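Local coordinates for protein Dok-7 (Mus musculus, PDB 3ML4) that acts as a dimeric cytoplasmic adaptor that binds and activates the receptor kinase MuSK at the neuromuscular synapse, its PH domain binding phosphoinositides, at residues W27-K32 against C49-G54. Numbering follows the deposited sequence.
Sequences WLVLRK and CERSKG
Arg-51 is the one residue of 49-54 that reaches the strand, and it lays its side chain across two neighbours there, Trp-27 and Val-29. Its aliphatic part meets the indole: CG lies 3.6 Å from Trp-27 NE1, while CB is 3.9 Å from Trp-27 CD1, so the pyrrole side does the touching. Farther out, Val-29 CG2 sits over one face of the guanidinium, toward its rim, 3.8 Å from Arg-51 NE; the two side chains cross at roughly a right angle. Guanidinium and indole planes differ by 29°, and no hydrogen bond joins the two segments.

The bend at chi2 of Arg-51 (79°) turns the chain after CG, carrying CD and NE beneath Val-29 CG2. Trp-27, its CB directed toward 49-54 and CG anti to its own N (chi1 -176°), presents CD1 and NE1 to Arg-51. Glu-12 accepts a hydrogen bond from Trp-27 NE1 through OE1 and forms a salt bridge with Arg-51 NH2 through OE2, one carboxylate tying both partners, while Arg-51 NH1 bonds to the carbonyl of Glu-7. With an alanine in place of Arg-51, Glu-12 would probably lose its cationic mate and the Glu-7 carbonyl its donor, while Val-29 CG2 and the indole would lose this cover.

Behind Arg-51 the short helix 48-52 closes in a Schellman motif, with Gly-54 at positive phi and its N bonded to Arg-51 O. The contact belongs to the PH domain, where strand 24-31 runs antiparallel between strands 11-17 and 40-45. Leu-28 and Leu-30 turn to the other side of that sheet and pack on Trp-104 of helix 98-112, whereas Trp-27 and Val-29 meet, through the side chain of Arg-51, the small helix that connects strands 40-45 and 59-71.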
loop_
_atom_site.group_PDB
_atom_site.type_symbol
_atom_site.label_atom_id
_atom_site.label_comp_id
_atom_site.label_asym_id
_atom_site.label_seq_id
_atom_site.Cartn_x
_atom_site.Cartn_y
_atom_site.Cartn_z
ATOM N N TRP B 27 10.967 -24.914 2.795
ATOM C CA TRP B 27 9.571 -24.516 2.638
ATOM C C TRP B 27 9.467 -23.006 2.835
ATOM O O TRP B 27 9.846 -22.479 3.888
ATOM C CB TRP B 27 8.669 -25.272 3.616
ATOM C CG TRP B 27 7.200 -24.984 3.452
ATOM C CD1 TRP B 27 6.486 -24.002 4.077
ATOM C CD2 TRP B 27 6.264 -25.688 2.618
ATOM N NE1 TRP B 27 5.167 -24.047 3.686
ATOM C CE2 TRP B 27 5.002 -25.074 2.792
ATOM C CE3 TRP B 27 6.369 -26.778 1.743
ATOM C CZ2 TRP B 27 3.853 -25.509 2.121
ATOM C CZ3 TRP B 27 5.225 -27.211 1.074
ATOM C CH2 TRP B 27 3.984 -26.576 1.270
ATOM N N LEU B 28 8.972 -22.319 1.806
ATOM C CA LEU B 28 8.941 -20.855 1.791
ATOM C C LEU B 28 7.530 -20.318 1.898
ATOM O O LEU B 28 6.629 -20.760 1.185
ATOM C CB LEU B 28 9.611 -20.309 0.522
ATOM C CG LEU B 28 9.749 -18.790 0.353
ATOM C CD1 LEU B 28 10.775 -18.201 1.316
ATOM C CD2 LEU B 28 10.121 -18.451 -1.075
ATOM N N VAL B 29 7.357 -19.361 2.802
ATOM C CA VAL B 29 6.088 -18.658 2.973
ATOM C C VAL B 29 6.247 -17.195 2.546
ATOM O O VAL B 29 7.099 -16.470 3.076
ATOM C CB VAL B 29 5.582 -18.748 4.444
ATOM C CG1 VAL B 29 4.493 -17.714 4.730
ATOM C CG2 VAL B 29 5.080 -20.149 4.753
ATOM N N LEU B 30 5.433 -16.776 1.581
ATOM C CA LEU B 30 5.377 -15.373 1.181
ATOM C C LEU B 30 4.053 -14.758 1.569
ATOM O O LEU B 30 2.990 -15.314 1.281
ATOM C CB LEU B 30 5.609 -15.206 -0.323
ATOM C CG LEU B 30 7.052 -15.351 -0.810
ATOM C CD1 LEU B 30 7.113 -15.226 -2.321
ATOM C CD2 LEU B 30 7.995 -14.335 -0.139
ATOM N N ARG B 31 4.130 -13.612 2.238
ATOM C CA ARG B 31 2.940 -12.837 2.586
ATOM C C ARG B 31 3.234 -11.343 2.662
ATOM O O ARG B 31 4.366 -10.935 2.932
ATOM C CB ARG B 31 2.303 -13.344 3.893
ATOM C CG ARG B 31 3.004 -12.965 5.203
ATOM C CD ARG B 31 2.122 -13.429 6.355
ATOM N NE ARG B 31 2.524 -12.999 7.693
ATOM C CZ ARG B 31 2.187 -11.835 8.245
ATOM N NH1 ARG B 31 1.485 -10.945 7.559
ATOM N NH2 ARG B 31 2.572 -11.549 9.482
ATOM N N LYS B 32 2.205 -10.540 2.403
ATOM C CA LYS B 32 2.275 -9.093 2.583
ATOM C C LYS B 32 2.291 -8.776 4.078
ATOM O O LYS B 32 1.433 -9.267 4.813
ATOM C CB LYS B 32 1.077 -8.419 1.908
ATOM C CG LYS B 32 1.109 -8.467 0.383
ATOM C CD LYS B 32 -0.269 -8.229 -0.229
ATOM C CE LYS B 32 -0.553 -6.751 -0.498
ATOM N NZ LYS B 32 -0.935 -5.996 0.724
ATOM N N CYS B 49 6.650 -29.642 7.720
ATOM C CA CYS B 49 6.228 -30.048 9.064
ATOM C C CYS B 49 6.455 -28.959 10.107
ATOM O O CYS B 49 5.551 -28.658 10.887
ATOM C CB CYS B 49 6.921 -31.343 9.489
ATOM S SG CYS B 49 6.507 -32.759 8.452
ATOM N N GLU B 50 7.655 -28.376 10.117
ATOM C CA GLU B 50 7.974 -27.256 11.005
ATOM C C GLU B 50 6.933 -26.144 10.877
ATOM O O GLU B 50 6.596 -25.477 11.860
ATOM C CB GLU B 50 9.359 -26.693 10.683
ATOM C CG GLU B 50 10.524 -27.406 11.349
ATOM C CD GLU B 50 11.810 -26.594 11.285
ATOM O OE1 GLU B 50 11.736 -25.348 11.222
ATOM O OE2 GLU B 50 12.899 -27.201 11.302
ATOM N N ARG B 51 6.442 -25.960 9.652
ATOM C CA ARG B 51 5.386 -25.001 9.327
ATOM C C ARG B 51 4.012 -25.531 9.753
ATOM O O ARG B 51 3.199 -24.784 10.311
ATOM C CB ARG B 51 5.435 -24.674 7.822
ATOM C CG ARG B 51 4.120 -24.270 7.154
ATOM C CD ARG B 51 3.745 -22.825 7.435
ATOM N NE ARG B 51 2.625 -22.404 6.600
ATOM C CZ ARG B 51 1.769 -21.435 6.915
ATOM N NH1 ARG B 51 1.887 -20.783 8.066
ATOM N NH2 ARG B 51 0.783 -21.129 6.079
ATOM N N SER B 52 3.769 -26.817 9.492
ATOM C CA SER B 52 2.537 -27.497 9.905
ATOM C C SER B 52 2.373 -27.411 11.420
ATOM O O SER B 52 1.309 -27.039 11.915
ATOM C CB SER B 52 2.553 -28.967 9.469
ATOM O OG SER B 52 3.033 -29.114 8.144
ATOM N N LYS B 53 3.447 -27.735 12.142
ATOM C CA LYS B 53 3.469 -27.700 13.605
ATOM C C LYS B 53 3.507 -26.268 14.130
ATOM O O LYS B 53 3.585 -26.042 15.340
ATOM C CB LYS B 53 4.662 -28.497 14.141
ATOM N N GLY B 54 3.457 -25.308 13.208
ATOM C CA GLY B 54 3.372 -23.888 13.543
ATOM C C GLY B 54 4.464 -23.390 14.466
ATOM O O GLY B 54 4.193 -22.617 15.383
#